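Local coordinates for GDSL-like Lipase (Parabacteroides distasonis, PDB 3P94), which probably acts as a serine hydrolase of the GDSL (SGNH) family, cleaving ester bonds in lipid-like substrates, perhaps as a lysophospholipase, at residues A[4-9]-A[62-67]; A[9-14]-A[52-57]; A[97-102]-A[141-146]; A[121-126]-A[159-164]. All coordinates share one frame; numbering follows the deposited sequence.

Interaction 1 of 4, residues A[4-9]-A[62-67]; sequences GDWAQF and MLVRFR
In this SGNH hydrolase the N-terminal loop is laid against helix 59-71 by W6, A7 and F9, which gather round V64 and illustrate how a single branched side chain can seat several residues of a loop. The two methyls of V64 divide the work. With CG1 anti to the backbone N (chi1 168°), this branch takes A7 CB at 3.7 Å and F9 CZ also at 3.7 Å, while CG2 meets W6 CZ3 at the edge of the indole, again 3.7 Å away. The indole and the phenyl group each cross the valine at roughly a right angle. The far end of the F9 ring also approaches the helix backbone obliquely, its CZ 3.5 Å from V64 O. Cutting F9 back to an alanine is likely to uncover CG1 of V64 and the adjoining helix carbonyl and allow the loop to shift. A type I beta turn from D5 to Q8 shapes the approach, and F9 N donates to D5 OD1 (3.1 Å, N-H...O angle 155°), met on the syn side of the carboxylate. R65 adds its aliphatic part: CD lies 3.4 Å from A7 O, an oxygen that also accepts from Q57 NE2, and the bend at chi3 turns the guanidinium away from the loop, toward a salt bridge with D69 and a hydrogen bond with Q57. W6 NE1 is hydrogen-bonded to N91. Helix 59-71 is thus flanked by the N-terminal loop on its outer side, by helix 96-112 through L63 and F66, and by strand 23-29 through M62, a selenomethionine, and R65.

Interaction 2 of 4, residues A[9-14]-A[52-57]; sequences FGRYAE and RGISGQ
Y12 lays its ring flat against R52, the guanidinium stacking on the phenol with centres 4.4 Å apart and planes only 11° from parallel. The overlap continues down the arginine chain: a bend at chi2 (-65°) folds it so that CD also lies over the ring, 3.6 Å from its centroid in a CH-pi contact. Over the opposite face, toward its rim, lies CG of R11, which leaves the phenol between two arginine chains. I54 CG1 reaches Y12 CE2 obliquely, at 3.6 Å, and I54 CD1 runs on to R11 CB, likewise 3.6 Å distant, as the isoleucine slides past both residues. The hydroxyl fixes the ring's direction by donating to G53 O (2.7 Å), which it approaches 18° away from the carbonyl plane. R11 forms a salt bridge with D34, and R52 NE a hydrogen bond with N16. The contact thereby joins the chain just before helix 13-16 to the end of edge strand 49-53. A stacked guanidinium keeps its N-H groups for partners around its rim; here the buried R52 has all its nitrogens satisfied, and the buried phenol hydroxyl has a carbonyl oxygen to accept its hydrogen bond.

Interaction 3 of 4, residues A[97-102]-A[141-146]; sequences ENVFGN and IQLNKW
F100 and W146 meet obliquely, with the tryptophan's CB, not its ring, over the phenyl face. W146 CB stands 3.9 Å from the F100 ring centroid and 20° off the normal, while the phenyl and the indole's five-membered ring have planes 49° apart and centroids 5.6 Å apart. CG of F100 is anti to its own backbone N, which swings the ring alongside the neighbouring helix until CE1 comes 3.4 Å from W146 O. The indole's six-membered end lies in the other direction, against E97, whose CD is 3.6 Å from W146 CH2. E97 occurs in two conformers, so this outer contact is less certain; its OE2 is hydrogen-bonded to a tetraethylene glycol molecule, probably from the crystallisation liquor. On the inner side L143 spreads its two methyls, CD2 meeting V99 CG1 at 3.8 Å, nearly at right angles, and CD1 reaching F100 CB at 4.0 Å. No hydrogen bond crosses between the segments. The short helical segments run 10.2 Å apart with a crossing angle of -40°, their N-to-C directions broadly alike. This is the arrangement of successive helices on one face of a twisted parallel sheet in a flavodoxin-like alpha/beta/alpha fold, helix 96-112 lying between strands 75-81 and 116-120 in the chain, and helix 137-153 between 116-120 and 157-159.

Interaction 4 of 4, residues A[121-126]-A[159-164]; sequences SVLPAY and VDYHSA
S121, just past strand 116-120, and V159, at the end of strand 157-159, extend the parallel pairing of the flavodoxin-like sheet: S121 N donates to V159 O at 2.8 Å, almost straight at 173°. The same carbonyl is approached weakly by S121 OG and weakly by Y161 N, so one acceptor gathers the turn into helix 161-165. S121 OG, turned between its own backbone N and carbonyl carbon, accepts from H162 N (2.9 Å, 160°), satisfying a peptide N-H of the first helical turn. D160 is the N-cap. Its OD1 receives S163 N at 3.1 Å from above the carboxylate plane, and its OD2 takes the hydroxyl S163 OG at 2.7 Å on the syn side. With an alanine in place of D160, S163 N is likely to lose its capping acceptor and the serine hydroxyl to be set free to turn. V122 N, in the same loop, is met by N144 OD1 of helix 137-153. Beyond the polar knot, L123 CD1 packs on Y161 CD2 at 3.5 Å. The H162 ring has V122 O in its plane, 3.3 Å from CD2, while P124 CG sits over one face, 3.8 Å from the ring centroid.

From the N terminus, interaction 1 closes the first long loop, bringing residues 4-9 to helix 59-71, and interaction 2 closes a shorter one within it, from 9-14 to the end of strand 49-53. The two share F9 and join through hydrogen bonds from R65 to Q57 and from G10 to D5, so the N-terminal segment is tied to the strand and the following helix. Later, interactions 3 and 4 cross; N144 OD1 of interaction 3 accepts a hydrogen bond from V122 N of interaction 4, linking helix 137-153 to the loop after strand 116-120. Interactions 1 and 3 touch where L63 packs on N102, whereas interactions 1 and 4 lie on opposite sides of the chain's centre.

Interaction 1 of 4, residues A[4-9]-A[62-67]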
loop_
_atom_site.group_PDB
_atom_site.type_symbol
_atom_site.label_atom_id
_atom_site.label_comp_id
_atom_site.label_asym_id
_atom_site.label_seq_id
_atom_site.Cartn_x
_atom_site.Cartn_y
_atom_site.Cartn_z
ATOM N N GLY A 4 14.582 0.960 18.885
ATOM C CA GLY A 4 13.201 0.571 19.117
ATOM C C GLY A 4 12.686 -0.567 18.266
ATOM O O GLY A 4 13.443 -1.427 17.821
ATOM N N ASP A 5 11.371 -0.570 18.066
ATOM C CA ASP A 5 10.615 -1.566 17.312
ATOM C C ASP A 5 10.636 -1.180 15.812
ATOM O O ASP A 5 9.754 -0.469 15.335
ATOM C CB ASP A 5 9.192 -1.612 17.910
ATOM C CG ASP A 5 8.201 -2.558 17.276
ATOM O OD1 ASP A 5 8.611 -3.355 16.391
ATOM O OD2 ASP A 5 7.010 -2.491 17.641
ATOM N N TRP A 6 11.681 -1.620 15.091
ATOM C CA TRP A 6 11.930 -1.283 13.686
ATOM C C TRP A 6 10.727 -1.563 12.763
ATOM O O TRP A 6 10.328 -0.684 12.001
ATOM C CB TRP A 6 13.201 -1.993 13.166
ATOM C CG TRP A 6 13.456 -1.797 11.706
ATOM C CD1 TRP A 6 14.056 -0.730 11.102
ATOM C CD2 TRP A 6 13.052 -2.681 10.654
ATOM N NE1 TRP A 6 14.030 -0.883 9.732
ATOM C CE2 TRP A 6 13.423 -2.077 9.431
ATOM C CE3 TRP A 6 12.394 -3.921 10.631
ATOM C CZ2 TRP A 6 13.199 -2.697 8.198
ATOM C CZ3 TRP A 6 12.161 -4.532 9.409
ATOM C CH2 TRP A 6 12.552 -3.917 8.208
ATOM N N ALA A 7 10.144 -2.765 12.840
ATOM C CA ALA A 7 9.027 -3.159 11.979
ATOM C C ALA A 7 7.676 -2.631 12.493
ATOM O O ALA A 7 6.664 -2.762 11.807
ATOM C CB ALA A 7 8.987 -4.672 11.890
ATOM N N GLN A 8 7.683 -2.018 13.689
ATOM C CA GLN A 8 6.508 -1.438 14.377
ATOM C C GLN A 8 5.406 -2.504 14.578
ATOM O O GLN A 8 4.242 -2.289 14.241
ATOM C CB GLN A 8 5.980 -0.197 13.646
ATOM C CG GLN A 8 6.954 0.960 13.757
ATOM C CD GLN A 8 6.647 2.064 12.786
ATOM O OE1 GLN A 8 7.028 2.031 11.605
ATOM N NE2 GLN A 8 6.031 3.114 13.291
ATOM N N PHE A 9 5.799 -3.656 15.153
ATOM C CA PHE A 9 4.878 -4.754 15.496
ATOM C C PHE A 9 3.909 -4.298 16.605
ATOM O O PHE A 9 2.779 -4.783 16.682
ATOM C CB PHE A 9 5.671 -5.980 15.987
ATOM C CG PHE A 9 6.330 -6.842 14.935
ATOM C CD1 PHE A 9 5.583 -7.727 14.178
ATOM C CD2 PHE A 9 7.713 -6.844 14.776
ATOM C CE1 PHE A 9 6.201 -8.586 13.262
ATOM C CE2 PHE A 9 8.332 -7.695 13.849
ATOM C CZ PHE A 9 7.572 -8.555 13.095
HETATM N N MSE A 62 7.268 -3.771 5.965
HETATM C CA MSE A 62 6.028 -4.426 5.609
HETATM C C MSE A 62 6.204 -5.927 5.415
HETATM O O MSE A 62 5.373 -6.697 5.917
HETATM C CB MSE A 62 5.448 -3.766 4.363
HETATM C CG MSE A 62 4.802 -2.449 4.667
HETATM SE SE MSE A 62 3.958 -1.832 3.056
HETATM C CE MSE A 62 4.640 0.027 3.158
ATOM N N LEU A 63 7.284 -6.355 4.734
ATOM C CA LEU A 63 7.563 -7.786 4.536
ATOM C C LEU A 63 7.767 -8.481 5.906
ATOM O O LEU A 63 7.279 -9.595 6.109
ATOM C CB LEU A 63 8.797 -7.989 3.624
ATOM C CG LEU A 63 9.290 -9.438 3.420
ATOM C CD1 LEU A 63 8.185 -10.342 2.836
ATOM C CD2 LEU A 63 10.517 -9.481 2.531
ATOM N N VAL A 64 8.443 -7.807 6.847
ATOM C CA VAL A 64 8.696 -8.343 8.191
ATOM C C VAL A 64 7.384 -8.331 9.042
ATOM O O VAL A 64 7.094 -9.305 9.733
ATOM C CB VAL A 64 9.865 -7.588 8.876
ATOM C CG1 VAL A 64 9.958 -7.910 10.370
ATOM C CG2 VAL A 64 11.184 -7.923 8.181
ATOM N N ARG A 65 6.590 -7.265 8.947
ATOM C CA ARG A 65 5.314 -7.092 9.664
ATOM C C ARG A 65 4.173 -7.963 9.077
ATOM O O ARG A 65 3.161 -8.191 9.748
ATOM C CB ARG A 65 4.928 -5.601 9.568
ATOM C CG ARG A 65 3.758 -5.198 10.414
ATOM C CD ARG A 65 3.677 -3.712 10.592
ATOM N NE ARG A 65 3.530 -2.931 9.350
ATOM C CZ ARG A 65 2.370 -2.616 8.779
ATOM N NH1 ARG A 65 1.235 -3.125 9.237
ATOM N NH2 ARG A 65 2.339 -1.803 7.734
ATOM N N PHE A 66 4.333 -8.423 7.817
ATOM C CA PHE A 66 3.354 -9.181 7.033
ATOM C C PHE A 66 2.744 -10.370 7.767
ATOM O O PHE A 66 1.541 -10.592 7.651
ATOM C CB PHE A 66 3.980 -9.670 5.711
ATOM C CG PHE A 66 2.987 -9.874 4.593
ATOM C CD1 PHE A 66 2.455 -8.783 3.904
ATOM C CD2 PHE A 66 2.603 -11.150 4.209
ATOM C CE1 PHE A 66 1.535 -8.967 2.870
ATOM C CE2 PHE A 66 1.685 -11.333 3.169
ATOM C CZ PHE A 66 1.162 -10.241 2.507
ATOM N N ARG A 67 3.560 -11.146 8.496
ATOM C CA ARG A 67 3.069 -12.328 9.211
ATOM C C ARG A 67 2.030 -11.948 10.313
ATOM O O ARG A 67 0.975 -12.566 10.372
ATOM C CB ARG A 67 4.243 -13.128 9.790
ATOM C CG ARG A 67 3.840 -14.365 10.590
ATOM C CD ARG A 67 4.937 -15.426 10.596
ATOM N NE ARG A 67 5.331 -15.799 9.237
ATOM C CZ ARG A 67 4.669 -16.655 8.463
ATOM N NH1 ARG A 67 3.604 -17.295 8.928
ATOM N NH2 ARG A 67 5.076 -16.885 7.219
#

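Interaction 2 of 4, residues A[9-14]-A[52-57]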
loop_
_atom_site.group_PDB
_atom_site.type_symbol
_atom_site.label_atom_id
_atom_site.label_comp_id
_atom_site.label_asym_id
_atom_site.label_seq_id
_atom_site.Cartn_x
_atom_site.Cartn_y
_atom_site.Cartn_z
ATOM N N PHE A 9 5.799 -3.656 15.153
ATOM C CA PHE A 9 4.878 -4.754 15.496
ATOM C C PHE A 9 3.909 -4.298 16.605
ATOM O O PHE A 9 2.779 -4.783 16.682
ATOM C CB PHE A 9 5.671 -5.980 15.987
ATOM C CG PHE A 9 6.330 -6.842 14.935
ATOM C CD1 PHE A 9 5.583 -7.727 14.178
ATOM C CD2 PHE A 9 7.713 -6.844 14.776
ATOM C CE1 PHE A 9 6.201 -8.586 13.262
ATOM C CE2 PHE A 9 8.332 -7.695 13.849
ATOM C CZ PHE A 9 7.572 -8.555 13.095
ATOM N N GLY A 10 4.382 -3.371 17.440
ATOM C CA GLY A 10 3.635 -2.787 18.550
ATOM C C GLY A 10 2.464 -1.909 18.151
ATOM O O GLY A 10 1.557 -1.708 18.954
ATOM N N ARG A 11 2.455 -1.385 16.911
ATOM C CA ARG A 11 1.366 -0.521 16.447
ATOM C C ARG A 11 0.008 -1.257 16.432
ATOM O O ARG A 11 -0.982 -0.706 16.937
ATOM C CB ARG A 11 1.679 0.068 15.061
ATOM C CG ARG A 11 0.506 0.830 14.383
ATOM C CD ARG A 11 0.205 2.211 14.973
ATOM N NE ARG A 11 -0.998 2.787 14.374
ATOM C CZ ARG A 11 -1.009 3.500 13.252
ATOM N NH1 ARG A 11 0.126 3.771 12.617
ATOM N NH2 ARG A 11 -2.150 3.969 12.769
ATOM N N TYR A 12 -0.044 -2.482 15.879
ATOM C CA TYR A 12 -1.320 -3.206 15.797
ATOM C C TYR A 12 -1.375 -4.523 16.578
ATOM O O TYR A 12 -2.382 -5.232 16.469
ATOM C CB TYR A 12 -1.651 -3.497 14.337
ATOM C CG TYR A 12 -1.953 -2.252 13.529
ATOM C CD1 TYR A 12 -3.100 -1.500 13.774
ATOM C CD2 TYR A 12 -1.139 -1.875 12.467
ATOM C CE1 TYR A 12 -3.408 -0.382 13.009
ATOM C CE2 TYR A 12 -1.446 -0.768 11.682
ATOM C CZ TYR A 12 -2.571 -0.015 11.968
ATOM O OH TYR A 12 -2.880 1.071 11.203
ATOM N N ALA A 13 -0.330 -4.854 17.369
ATOM C CA ALA A 13 -0.295 -6.106 18.143
ATOM C C ALA A 13 -1.583 -6.296 18.987
ATOM O O ALA A 13 -2.178 -7.368 18.955
ATOM C CB ALA A 13 0.929 -6.131 19.045
ATOM N N GLU A 14 -2.036 -5.233 19.680
ATOM C CA GLU A 14 -3.228 -5.263 20.525
ATOM C C GLU A 14 -4.506 -5.319 19.697
ATOM O O GLU A 14 -5.391 -6.125 20.005
ATOM C CB GLU A 14 -3.250 -4.064 21.493
ATOM C CG GLU A 14 -2.263 -4.197 22.640
ATOM C CD GLU A 14 -2.404 -5.443 23.499
ATOM O OE1 GLU A 14 -3.547 -5.817 23.847
ATOM O OE2 GLU A 14 -1.358 -6.053 23.816
ATOM N N ARG A 52 -4.346 -1.744 8.147
ATOM C CA ARG A 52 -3.035 -2.049 8.711
ATOM C C ARG A 52 -1.939 -1.167 8.078
ATOM O O ARG A 52 -0.786 -1.586 7.958
ATOM C CB ARG A 52 -2.718 -3.560 8.595
ATOM C CG ARG A 52 -3.551 -4.462 9.543
ATOM C CD ARG A 52 -3.233 -4.171 11.013
ATOM N NE ARG A 52 -4.027 -4.936 11.974
ATOM C CZ ARG A 52 -5.147 -4.498 12.541
ATOM N NH1 ARG A 52 -5.644 -3.313 12.222
ATOM N NH2 ARG A 52 -5.787 -5.249 13.423
ATOM N N GLY A 53 -2.300 0.076 7.746
ATOM C CA GLY A 53 -1.350 1.050 7.216
ATOM C C GLY A 53 -0.513 1.659 8.326
ATOM O O GLY A 53 -1.030 1.886 9.420
ATOM N N ILE A 54 0.791 1.870 8.092
ATOM C CA ILE A 54 1.681 2.503 9.087
ATOM C C ILE A 54 2.519 3.573 8.399
ATOM O O ILE A 54 3.331 3.252 7.517
ATOM C CB ILE A 54 2.582 1.511 9.878
ATOM C CG1 ILE A 54 1.738 0.542 10.738
ATOM C CG2 ILE A 54 3.551 2.301 10.800
ATOM C CD1 ILE A 54 2.542 -0.489 11.576
ATOM N N SER A 55 2.354 4.841 8.843
ATOM C CA SER A 55 3.084 5.981 8.301
ATOM C C SER A 55 4.597 5.747 8.226
ATOM O O SER A 55 5.174 5.198 9.158
ATOM C CB SER A 55 2.819 7.225 9.135
ATOM O OG SER A 55 1.463 7.609 8.996
ATOM N N GLY A 56 5.192 6.173 7.106
ATOM C CA GLY A 56 6.628 6.126 6.849
ATOM C C GLY A 56 7.260 4.791 6.512
ATOM O O GLY A 56 8.460 4.747 6.220
ATOM N N GLN A 57 6.482 3.701 6.534
ATOM C CA GLN A 57 7.028 2.369 6.289
ATOM C C GLN A 57 7.382 2.118 4.826
ATOM O O GLN A 57 6.713 2.614 3.917
ATOM C CB GLN A 57 6.064 1.282 6.771
ATOM C CG GLN A 57 6.023 1.179 8.292
ATOM C CD GLN A 57 5.820 -0.231 8.790
ATOM O OE1 GLN A 57 5.239 -1.083 8.113
ATOM N NE2 GLN A 57 6.327 -0.515 9.990
#

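Interaction 3 of 4, residues A[97-102]-A[141-146]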
loop_
_atom_site.group_PDB
_atom_site.type_symbol
_atom_site.label_atom_id
_atom_site.label_comp_id
_atom_site.label_asym_id
_atom_site.label_seq_id
_atom_site.Cartn_x
_atom_site.Cartn_y
_atom_site.Cartn_z
ATOM N N GLU A 97 14.698 -2.526 -7.996
ATOM C CA GLU A 97 14.488 -3.961 -8.223
ATOM C C GLU A 97 14.278 -4.712 -6.896
ATOM O O GLU A 97 13.531 -5.689 -6.857
ATOM C CB GLU A 97 15.679 -4.574 -8.993
ATOM C CG GLU A 97 15.731 -4.186 -10.467
ATOM C CD GLU A 97 16.484 -2.924 -10.857
ATOM O OE1 GLU A 97 16.667 -2.029 -10.000
ATOM O OE2 GLU A 97 16.869 -2.822 -12.045
ATOM N N ASN A 98 14.931 -4.256 -5.813
ATOM C CA ASN A 98 14.844 -4.866 -4.491
ATOM C C ASN A 98 13.551 -4.456 -3.781
ATOM O O ASN A 98 13.038 -5.220 -2.957
ATOM C CB ASN A 98 16.093 -4.539 -3.668
ATOM C CG ASN A 98 17.342 -5.207 -4.206
ATOM O OD1 ASN A 98 17.306 -6.296 -4.779
ATOM N ND2 ASN A 98 18.476 -4.574 -4.020
ATOM N N VAL A 99 13.000 -3.275 -4.139
ATOM C CA VAL A 99 11.698 -2.785 -3.665
ATOM C C VAL A 99 10.645 -3.732 -4.252
ATOM O O VAL A 99 9.806 -4.267 -3.518
ATOM C CB VAL A 99 11.457 -1.309 -4.083
ATOM C CG1 VAL A 99 10.064 -0.827 -3.667
ATOM C CG2 VAL A 99 12.551 -0.389 -3.529
ATOM N N PHE A 100 10.753 -3.992 -5.575
ATOM C CA PHE A 100 9.885 -4.919 -6.292
ATOM C C PHE A 100 9.995 -6.332 -5.686
ATOM O O PHE A 100 8.975 -6.992 -5.522
ATOM C CB PHE A 100 10.232 -4.935 -7.792
ATOM C CG PHE A 100 9.470 -5.970 -8.591
ATOM C CD1 PHE A 100 8.093 -5.888 -8.729
ATOM C CD2 PHE A 100 10.133 -7.037 -9.193
ATOM C CE1 PHE A 100 7.389 -6.860 -9.451
ATOM C CE2 PHE A 100 9.427 -8.003 -9.926
ATOM C CZ PHE A 100 8.063 -7.901 -10.053
ATOM N N GLY A 101 11.222 -6.755 -5.359
ATOM C CA GLY A 101 11.507 -8.060 -4.765
ATOM C C GLY A 101 10.785 -8.286 -3.453
ATOM O O GLY A 101 10.283 -9.387 -3.204
ATOM N N ASN A 102 10.712 -7.241 -2.607
ATOM C CA ASN A 102 9.990 -7.282 -1.337
ATOM C C ASN A 102 8.494 -7.499 -1.582
ATOM O O ASN A 102 7.855 -8.253 -0.841
ATOM C CB ASN A 102 10.205 -5.997 -0.548
ATOM C CG ASN A 102 11.499 -5.925 0.210
ATOM O OD1 ASN A 102 12.127 -6.928 0.519
ATOM N ND2 ASN A 102 11.892 -4.733 0.581
ATOM N N ILE A 141 6.623 5.204 -11.995
ATOM C CA ILE A 141 6.157 4.620 -13.253
ATOM C C ILE A 141 6.900 3.300 -13.528
ATOM O O ILE A 141 6.243 2.334 -13.904
ATOM C CB ILE A 141 6.261 5.645 -14.432
ATOM C CG1 ILE A 141 5.138 6.708 -14.302
ATOM C CG2 ILE A 141 6.204 4.964 -15.815
ATOM C CD1 ILE A 141 5.456 8.027 -14.921
ATOM N N GLN A 142 8.237 3.249 -13.310
ATOM C CA GLN A 142 9.019 2.027 -13.545
ATOM C C GLN A 142 8.572 0.896 -12.604
ATOM O O GLN A 142 8.332 -0.228 -13.063
ATOM C CB GLN A 142 10.534 2.276 -13.410
ATOM C CG GLN A 142 11.395 1.007 -13.608
ATOM C CD GLN A 142 11.262 0.421 -14.993
ATOM O OE1 GLN A 142 11.927 0.848 -15.922
ATOM N NE2 GLN A 142 10.386 -0.557 -15.171
ATOM N N LEU A 143 8.445 1.202 -11.306
ATOM C CA LEU A 143 8.002 0.227 -10.306
ATOM C C LEU A 143 6.610 -0.296 -10.658
ATOM O O LEU A 143 6.406 -1.504 -10.592
ATOM C CB LEU A 143 8.024 0.832 -8.887
ATOM C CG LEU A 143 7.592 -0.091 -7.712
ATOM C CD1 LEU A 143 8.390 -1.428 -7.682
ATOM C CD2 LEU A 143 7.775 0.621 -6.395
ATOM N N ASN A 144 5.676 0.597 -11.065
ATOM C CA ASN A 144 4.309 0.211 -11.433
ATOM C C ASN A 144 4.277 -0.703 -12.649
ATOM O O ASN A 144 3.428 -1.585 -12.705
ATOM C CB ASN A 144 3.431 1.432 -11.671
ATOM C CG ASN A 144 2.991 2.108 -10.396
ATOM O OD1 ASN A 144 3.118 1.547 -9.302
ATOM N ND2 ASN A 144 2.438 3.315 -10.507
ATOM N N LYS A 145 5.222 -0.519 -13.598
ATOM C CA LYS A 145 5.334 -1.353 -14.789
ATOM C C LYS A 145 5.644 -2.786 -14.371
ATOM O O LYS A 145 5.022 -3.721 -14.879
ATOM C CB LYS A 145 6.419 -0.799 -15.733
ATOM C CG LYS A 145 6.286 -1.280 -17.153
ATOM C CD LYS A 145 7.514 -0.929 -17.977
ATOM C CE LYS A 145 7.477 -1.629 -19.319
ATOM N NZ LYS A 145 8.782 -1.535 -20.023
ATOM N N TRP A 146 6.586 -2.946 -13.419
ATOM C CA TRP A 146 6.994 -4.247 -12.876
ATOM C C TRP A 146 5.865 -4.899 -12.083
ATOM O O TRP A 146 5.616 -6.097 -12.268
ATOM C CB TRP A 146 8.237 -4.105 -11.996
ATOM C CG TRP A 146 9.485 -3.754 -12.752
ATOM C CD1 TRP A 146 9.763 -4.017 -14.065
ATOM C CD2 TRP A 146 10.639 -3.092 -12.223
ATOM N NE1 TRP A 146 11.019 -3.574 -14.382
ATOM C CE2 TRP A 146 11.579 -2.991 -13.268
ATOM C CE3 TRP A 146 10.969 -2.577 -10.960
ATOM C CZ2 TRP A 146 12.832 -2.397 -13.089
ATOM C CZ3 TRP A 146 12.211 -1.995 -10.783
ATOM C CH2 TRP A 146 13.135 -1.932 -11.831
#

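Interaction 4 of 4, residues A[121-126]-A[159-164]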
loop_
_atom_site.group_PDB
_atom_site.type_symbol
_atom_site.label_atom_id
_atom_site.label_comp_id
_atom_site.label_asym_id
_atom_site.label_seq_id
_atom_site.Cartn_x
_atom_site.Cartn_y
_atom_site.Cartn_z
ATOM N N SER A 121 -1.225 0.267 -7.779
ATOM C CA SER A 121 -0.236 1.135 -8.404
ATOM C C SER A 121 0.241 2.123 -7.373
ATOM O O SER A 121 -0.593 2.696 -6.664
ATOM C CB SER A 121 -0.883 1.907 -9.554
ATOM O OG SER A 121 -1.848 2.819 -9.050
ATOM N N VAL A 122 1.557 2.351 -7.292
ATOM C CA VAL A 122 2.103 3.385 -6.414
ATOM C C VAL A 122 1.520 4.704 -6.946
ATOM O O VAL A 122 1.425 4.885 -8.169
ATOM C CB VAL A 122 3.659 3.358 -6.376
ATOM C CG1 VAL A 122 4.219 4.505 -5.537
ATOM C CG2 VAL A 122 4.169 2.017 -5.845
ATOM N N LEU A 123 1.045 5.576 -6.040
ATOM C CA LEU A 123 0.433 6.839 -6.440
ATOM C C LEU A 123 1.449 7.766 -7.143
ATOM O O LEU A 123 2.656 7.691 -6.866
ATOM C CB LEU A 123 -0.183 7.550 -5.230
ATOM C CG LEU A 123 -1.689 7.376 -5.002
ATOM C CD1 LEU A 123 -2.087 5.912 -4.885
ATOM C CD2 LEU A 123 -2.145 8.124 -3.765
ATOM N N PRO A 124 0.969 8.653 -8.049
ATOM C CA PRO A 124 1.884 9.629 -8.665
ATOM C C PRO A 124 2.514 10.528 -7.594
ATOM O O PRO A 124 1.888 10.809 -6.573
ATOM C CB PRO A 124 0.972 10.445 -9.588
ATOM C CG PRO A 124 -0.273 9.672 -9.719
ATOM C CD PRO A 124 -0.428 8.883 -8.476
ATOM N N ALA A 125 3.777 10.900 -7.795
ATOM C CA ALA A 125 4.517 11.805 -6.919
ATOM C C ALA A 125 5.579 12.492 -7.742
ATOM O O ALA A 125 6.401 11.822 -8.365
ATOM C CB ALA A 125 5.135 11.068 -5.742
ATOM N N TYR A 126 5.547 13.822 -7.763
ATOM C CA TYR A 126 6.519 14.616 -8.514
ATOM C C TYR A 126 7.721 14.985 -7.641
ATOM O O TYR A 126 8.831 15.135 -8.158
ATOM C CB TYR A 126 5.848 15.882 -9.068
ATOM C CG TYR A 126 6.770 16.749 -9.897
ATOM C CD1 TYR A 126 7.161 16.361 -11.176
ATOM C CD2 TYR A 126 7.220 17.978 -9.420
ATOM C CE1 TYR A 126 7.992 17.164 -11.951
ATOM C CE2 TYR A 126 8.049 18.790 -10.185
ATOM C CZ TYR A 126 8.433 18.380 -11.452
ATOM O OH TYR A 126 9.256 19.170 -12.211
ATOM N N VAL A 159 -4.747 -2.681 -9.253
ATOM C CA VAL A 159 -5.578 -1.501 -9.007
ATOM C C VAL A 159 -4.809 -0.290 -9.520
ATOM O O VAL A 159 -3.795 0.097 -8.924
ATOM C CB VAL A 159 -5.959 -1.389 -7.500
ATOM C CG1 VAL A 159 -6.694 -0.095 -7.196
ATOM C CG2 VAL A 159 -6.792 -2.579 -7.056
ATOM N N ASP A 160 -5.278 0.298 -10.633
ATOM C CA ASP A 160 -4.584 1.422 -11.242
ATOM C C ASP A 160 -5.088 2.786 -10.731
ATOM O O ASP A 160 -5.782 3.540 -11.441
ATOM C CB ASP A 160 -4.648 1.345 -12.773
ATOM C CG ASP A 160 -3.661 2.246 -13.505
ATOM O OD1 ASP A 160 -2.873 2.948 -12.830
ATOM O OD2 ASP A 160 -3.655 2.225 -14.745
ATOM N N TYR A 161 -4.642 3.142 -9.521
ATOM C CA TYR A 161 -4.909 4.467 -8.965
ATOM C C TYR A 161 -4.192 5.543 -9.773
ATOM O O TYR A 161 -4.731 6.630 -9.972
ATOM C CB TYR A 161 -4.380 4.568 -7.524
ATOM C CG TYR A 161 -5.018 3.702 -6.464
ATOM C CD1 TYR A 161 -6.399 3.553 -6.399
ATOM C CD2 TYR A 161 -4.259 3.175 -5.424
ATOM C CE1 TYR A 161 -7.000 2.834 -5.366
ATOM C CE2 TYR A 161 -4.847 2.464 -4.384
ATOM C CZ TYR A 161 -6.219 2.298 -4.357
ATOM O OH TYR A 161 -6.790 1.595 -3.332
ATOM N N HIS A 162 -2.934 5.246 -10.164
ATOM C CA HIS A 162 -1.990 6.148 -10.834
ATOM C C HIS A 162 -2.572 6.802 -12.097
ATOM O O HIS A 162 -2.532 8.030 -12.192
ATOM C CB HIS A 162 -0.672 5.404 -11.164
ATOM C CG HIS A 162 0.448 6.320 -11.569
ATOM N ND1 HIS A 162 0.500 6.886 -12.832
ATOM C CD2 HIS A 162 1.523 6.743 -10.859
ATOM C CE1 HIS A 162 1.592 7.640 -12.847
ATOM N NE2 HIS A 162 2.245 7.581 -11.689
ATOM N N SER A 163 -3.120 6.014 -13.050
ATOM C CA SER A 163 -3.688 6.580 -14.279
ATOM C C SER A 163 -4.898 7.488 -14.005
ATOM O O SER A 163 -5.101 8.477 -14.722
ATOM C CB SER A 163 -4.082 5.475 -15.253
ATOM O OG SER A 163 -2.942 4.710 -15.609
ATOM N N ALA A 164 -5.681 7.161 -12.964
ATOM C CA ALA A 164 -6.873 7.917 -12.576
ATOM C C ALA A 164 -6.553 9.231 -11.851
ATOM O O ALA A 164 -7.414 10.112 -11.792
ATOM C CB ALA A 164 -7.749 7.059 -11.680
#